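Local coordinates for DUF5618 domain-containing protein (Dyadobacter fermentans, PDB 3MFN), which is of unknown function, a mainly helical protein of the DUF5618 family found here as a pair of identical subunits, at residues Ser100-Ala103 / Lys108-Asn111; His83-Lys88 / Ile146-Arg151. All blocks are in the same frame, centred on the assembly; numbering follows the deposited sequence. Where two conformers were deposited one is given.

Contact 1. Residues Ser100-Ala103 / Lys108-Asn111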
loop_
_atom_site.group_PDB
_atom_site.type_symbol
_atom_site.label_atom_id
_atom_site.label_comp_id
_atom_site.label_asym_id
_atom_site.label_seq_id
_atom_site.Cartn_x
_atom_site.Cartn_y
_atom_site.Cartn_z
ATOM N N SER A 100 -19.168 2.533 -6.378
ATOM C CA SER A 100 -20.248 2.265 -7.327
ATOM C C SER A 100 -20.538 3.560 -8.120
ATOM O O SER A 100 -20.750 3.493 -9.330
ATOM C CB SER A 100 -21.461 1.654 -6.612
ATOM O OG SER A 100 -22.266 2.639 -6.015
ATOM N N ASN A 101 -20.407 4.745 -7.484
ATOM C CA ASN A 101 -20.514 6.013 -8.226
ATOM C C ASN A 101 -19.395 6.183 -9.273
ATOM O O ASN A 101 -19.634 6.663 -10.384
ATOM C CB ASN A 101 -20.617 7.252 -7.295
ATOM C CG ASN A 101 -22.044 7.562 -6.882
ATOM O OD1 ASN A 101 -22.881 7.843 -7.720
ATOM N ND2 ASN A 101 -22.331 7.495 -5.618
ATOM N N LEU A 102 -18.185 5.741 -8.948
ATOM C CA LEU A 102 -17.080 5.853 -9.871
ATOM C C LEU A 102 -17.105 4.767 -10.945
ATOM O O LEU A 102 -16.573 4.964 -12.028
ATOM C CB LEU A 102 -15.745 5.819 -9.127
ATOM C CG LEU A 102 -15.400 7.039 -8.249
ATOM C CD1 LEU A 102 -14.257 6.694 -7.305
ATOM C CD2 LEU A 102 -15.075 8.251 -9.158
ATOM N N ALA A 103 -17.704 3.623 -10.662
ATOM C CA ALA A 103 -17.742 2.579 -11.650
ATOM C C ALA A 103 -18.610 3.041 -12.842
ATOM O O ALA A 103 -18.244 2.803 -13.984
ATOM C CB ALA A 103 -18.220 1.295 -11.049
ATOM N N LYS A 108 -10.463 3.641 -14.968
ATOM C CA LYS A 108 -9.150 4.057 -14.568
ATOM C C LYS A 108 -9.283 4.806 -13.260
ATOM O O LYS A 108 -8.451 4.649 -12.385
ATOM C CB LYS A 108 -8.480 4.961 -15.600
ATOM C CG LYS A 108 -6.922 4.863 -15.525
ATOM C CD LYS A 108 -6.162 6.154 -15.920
ATOM C CE LYS A 108 -4.625 5.925 -16.045
ATOM N NZ LYS A 108 -3.997 5.435 -14.744
ATOM N N ILE A 109 -10.347 5.608 -13.138
ATOM C CA ILE A 109 -10.503 6.482 -12.001
ATOM C C ILE A 109 -10.990 5.655 -10.831
ATOM O O ILE A 109 -10.594 5.919 -9.706
ATOM C CB ILE A 109 -11.361 7.724 -12.301
ATOM C CG1 ILE A 109 -10.626 8.621 -13.321
ATOM C CG2 ILE A 109 -11.538 8.640 -11.077
ATOM C CD1 ILE A 109 -9.387 9.360 -12.727
ATOM N N LEU A 110 -11.817 4.650 -11.100
ATOM C CA LEU A 110 -12.184 3.660 -10.098
ATOM C C LEU A 110 -10.949 3.022 -9.486
ATOM O O LEU A 110 -10.770 3.076 -8.254
ATOM C CB LEU A 110 -13.107 2.579 -10.653
ATOM C CG LEU A 110 -13.477 1.390 -9.734
ATOM C CD1 LEU A 110 -14.150 1.874 -8.476
ATOM C CD2 LEU A 110 -14.427 0.290 -10.505
ATOM N N ASN A 111 -10.080 2.461 -10.320
ATOM C CA ASN A 111 -8.901 1.769 -9.821
ATOM C C ASN A 111 -8.026 2.735 -9.047
ATOM O O ASN A 111 -7.496 2.376 -8.012
ATOM C CB ASN A 111 -8.078 1.132 -10.949
ATOM C CG ASN A 111 -8.758 -0.076 -11.573
ATOM O OD1 ASN A 111 -9.596 -0.698 -10.969
ATOM N ND2 ASN A 111 -8.397 -0.384 -12.794
#
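Leu102 and Leu110 meet across the junction of two consecutive helices joined by a short connection, where the last turn of helix 95-103 packs against the first turn of helix 107-126. Their CA atoms lie 5.4 Å apart, the nearest backbone approach of the two segments, and the seam between them is made wholly of hydrocarbon. Leu102 points toward the second helix and works with two parts of its side chain. Its CB sits 4.3 Å from CD1 of Leu110, while its branch end reaches on past that residue to Ile109, the two side chains running at a slant to each other. Leu110 has CG anti to its own backbone N (chi1 175°), which swings CG toward helix 95-103, where the fork splits, CD1 going to Leu102 and CD2 to the small side chain of Ala103; Leu110 CD2 lies 4.0 Å from Ala103 CB. Ala103 lies at the exposed margin, whereas Leu102 and Ile109 are buried. On the far flank of helix 107-126, Lys108 NZ bonds Asp57 O of the second subunit. At the buried end of the seam, methyl meets methyl: Leu102 CD2 stands 4.0 Å from Ile109 CG2.

Contact 2. Residues His83-Lys88 / Ile146-Arg151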
loop_
_atom_site.group_PDB
_atom_site.type_symbol
_atom_site.label_atom_id
_atom_site.label_comp_id
_atom_site.label_asym_id
_atom_site.label_seq_id
_atom_site.Cartn_x
_atom_site.Cartn_y
_atom_site.Cartn_z
ATOM N N HIS A 83 -18.697 16.540 -2.978
ATOM C CA HIS A 83 -19.175 17.722 -3.641
ATOM C C HIS A 83 -19.611 17.406 -5.063
ATOM O O HIS A 83 -20.571 17.939 -5.514
ATOM C CB HIS A 83 -18.179 18.895 -3.650
ATOM C CG HIS A 83 -18.765 20.140 -4.253
ATOM N ND1 HIS A 83 -19.392 21.111 -3.499
ATOM C CD2 HIS A 83 -18.857 20.551 -5.540
ATOM C CE1 HIS A 83 -19.844 22.065 -4.293
ATOM N NE2 HIS A 83 -19.520 21.756 -5.537
ATOM N N TYR A 84 -18.932 16.494 -5.754
ATOM C CA TYR A 84 -19.307 16.155 -7.135
ATOM C C TYR A 84 -20.568 15.255 -7.222
ATOM O O TYR A 84 -21.449 15.463 -8.071
ATOM C CB TYR A 84 -18.126 15.473 -7.832
ATOM C CG TYR A 84 -18.371 15.086 -9.280
ATOM C CD1 TYR A 84 -18.782 16.024 -10.197
ATOM C CD2 TYR A 84 -18.152 13.792 -9.734
ATOM C CE1 TYR A 84 -19.024 15.674 -11.570
ATOM C CE2 TYR A 84 -18.381 13.433 -11.090
ATOM C CZ TYR A 84 -18.819 14.383 -11.989
ATOM O OH TYR A 84 -19.044 14.054 -13.304
ATOM N N PHE A 85 -20.624 14.224 -6.371
ATOM C CA PHE A 85 -21.667 13.193 -6.456
ATOM C C PHE A 85 -22.896 13.544 -5.598
ATOM O O PHE A 85 -23.988 12.971 -5.750
ATOM C CB PHE A 85 -21.105 11.831 -6.015
ATOM C CG PHE A 85 -20.138 11.205 -7.002
ATOM C CD1 PHE A 85 -20.482 11.026 -8.319
ATOM C CD2 PHE A 85 -18.924 10.740 -6.580
ATOM C CE1 PHE A 85 -19.612 10.430 -9.195
ATOM C CE2 PHE A 85 -18.074 10.145 -7.436
ATOM C CZ PHE A 85 -18.402 10.009 -8.750
ATOM N N GLY A 86 -22.702 14.485 -4.690
ATOM C CA GLY A 86 -23.755 14.931 -3.808
ATOM C C GLY A 86 -24.047 13.911 -2.723
ATOM O O GLY A 86 -23.125 13.367 -2.072
ATOM N N LYS A 87 -25.330 13.626 -2.548
ATOM C CA LYS A 87 -25.757 13.016 -1.300
ATOM C C LYS A 87 -26.366 11.653 -1.522
ATOM O O LYS A 87 -26.914 11.376 -2.583
ATOM C CB LYS A 87 -26.707 13.962 -0.568
ATOM C CG LYS A 87 -25.990 15.266 -0.109
ATOM C CD LYS A 87 -26.287 15.640 1.356
ATOM C CE LYS A 87 -25.253 16.655 1.923
ATOM N NZ LYS A 87 -24.174 16.089 2.787
ATOM N N LYS A 88 -26.192 10.783 -0.537
ATOM C CA LYS A 88 -26.786 9.461 -0.559
ATOM C C LYS A 88 -28.074 9.560 0.231
ATOM O O LYS A 88 -28.118 10.202 1.294
ATOM C CB LYS A 88 -25.821 8.440 0.024
ATOM C CG LYS A 88 -26.426 7.383 0.901
ATOM C CD LYS A 88 -25.331 6.488 1.499
ATOM C CE LYS A 88 -25.375 5.082 0.926
ATOM N NZ LYS A 88 -26.317 4.303 1.708
ATOM N N ILE A 146 -8.659 14.316 -7.348
ATOM C CA ILE A 146 -9.162 15.681 -7.142
ATOM C C ILE A 146 -9.195 16.427 -8.479
ATOM O O ILE A 146 -10.155 17.143 -8.746
ATOM C CB ILE A 146 -8.367 16.438 -6.099
ATOM C CG1 ILE A 146 -8.574 15.768 -4.739
ATOM C CG2 ILE A 146 -8.805 17.918 -6.144
ATOM C CD1 ILE A 146 -7.627 16.126 -3.612
ATOM N N ASP A 147 -8.187 16.239 -9.323
ATOM C CA ASP A 147 -8.166 16.904 -10.624
ATOM C C ASP A 147 -9.273 16.369 -11.509
ATOM O O ASP A 147 -9.875 17.118 -12.270
ATOM C CB ASP A 147 -6.846 16.680 -11.362
ATOM C CG ASP A 147 -5.663 17.366 -10.709
ATOM O OD1 ASP A 147 -5.801 18.202 -9.754
ATOM O OD2 ASP A 147 -4.545 17.047 -11.172
ATOM N N TRP A 148 -9.553 15.074 -11.420
ATOM C CA TRP A 148 -10.647 14.504 -12.205
ATOM C C TRP A 148 -11.977 15.207 -11.857
ATOM O O TRP A 148 -12.749 15.610 -12.746
ATOM C CB TRP A 148 -10.732 12.995 -11.942
ATOM C CG TRP A 148 -11.856 12.327 -12.634
ATOM C CD1 TRP A 148 -11.863 11.851 -13.914
ATOM C CD2 TRP A 148 -13.143 12.009 -12.086
ATOM N NE1 TRP A 148 -13.075 11.242 -14.189
ATOM C CE2 TRP A 148 -13.870 11.324 -13.084
ATOM C CE3 TRP A 148 -13.738 12.188 -10.825
ATOM C CZ2 TRP A 148 -15.180 10.883 -12.891
ATOM C CZ3 TRP A 148 -15.053 11.735 -10.632
ATOM C CH2 TRP A 148 -15.756 11.096 -11.671
ATOM N N VAL A 149 -12.240 15.370 -10.570
ATOM C CA VAL A 149 -13.406 16.126 -10.087
ATOM C C VAL A 149 -13.429 17.548 -10.622
ATOM O O VAL A 149 -14.403 17.949 -11.272
ATOM C CB VAL A 149 -13.475 16.139 -8.542
ATOM C CG1 VAL A 149 -14.502 17.133 -8.039
ATOM C CG2 VAL A 149 -13.792 14.698 -8.008
ATOM N N GLU A 150 -12.351 18.307 -10.397
ATOM C CA GLU A 150 -12.270 19.684 -10.893
ATOM C C GLU A 150 -12.673 19.714 -12.369
ATOM O O GLU A 150 -13.507 20.502 -12.797
ATOM C CB GLU A 150 -10.848 20.248 -10.746
ATOM C CG GLU A 150 -10.754 21.744 -11.164
ATOM C CD GLU A 150 -9.341 22.341 -11.139
ATOM O OE1 GLU A 150 -8.383 21.593 -11.346
ATOM O OE2 GLU A 150 -9.206 23.588 -10.959
ATOM N N ARG A 151 -12.062 18.813 -13.117
ATOM C CA ARG A 151 -12.173 18.750 -14.541
ATOM C C ARG A 151 -13.527 18.264 -15.057
ATOM O O ARG A 151 -13.858 18.568 -16.196
ATOM C CB ARG A 151 -11.081 17.826 -15.024
ATOM C CG ARG A 151 -10.912 17.754 -16.498
ATOM C CD ARG A 151 -9.634 16.983 -16.779
ATOM N NE ARG A 151 -9.907 15.549 -16.800
ATOM C CZ ARG A 151 -9.297 14.617 -16.069
ATOM N NH1 ARG A 151 -9.669 13.350 -16.241
ATOM N NH2 ARG A 151 -8.319 14.918 -15.212
#
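Tyr84 and Trp148 bring their rings together where the C-terminal end of helix 63-85 meets helix 132-153, a helix-to-helix contact between elements far apart in sequence. Along 146-151, Trp148 is the first residue to touch. Its CG is anti to the backbone N (chi1 177°), which extends the indole toward the other helix and brings CH2 and CZ3 of its six-membered ring to the tyrosine. There Trp148 CH2 lies 3.6 Å from Tyr84 CE2, and Trp148 CZ3 is 3.8 Å from Tyr84 CD2. The two rings meet obliquely, their planes at 86° and their centroids 5.4 Å apart. CH2 also receives Phe85, whose CZ arrives at the indole edge, near its plane, at 4.1 Å. Phe85 in turn lies with one ring face over Tyr84 CD2, so each of the three rings touches the other two. Val149 follows, setting CG1 4.0 Å from Tyr84 CB and so meeting the tyrosine at its root, while Ala80 and Leu81 also touch this valine. The Tyr84 hydroxyl bonds Gln105 OE1 and Arg152 NE. With an alanine in place of Tyr84, a gap would probably open beside the indole, and Gln105 and Arg152 would lose the hydroxyl they share. The chemistry is thus divided: the ring packs by apolar contact, and the OH adds a polar tie to Arg152 of the same helix 132-153 and to Gln105 of the loop after helix 95-103.

In the fold
Contact 1 is nested within the chain loop that contact 2 closes, and their centres lie about 12 Å apart. The former joins helices that follow each other in sequence; the latter brings together helices 63-85 and 132-153 from distant parts of the chain. Both are partly buried and bury similar areas, 194 and 178 Å², yet aliphatic side chains make the first and mainly aromatic ones the second. They meet directly: Leu102 CD2 lies 3.8 Å from both Trp148 CZ3 and Phe85 CZ, and Ile109 packs on the same indole. Four helices thus converge there. Outward, contact 1 adjoins the second subunit, whereas no other chain of the assembly touches the segments of contact 2.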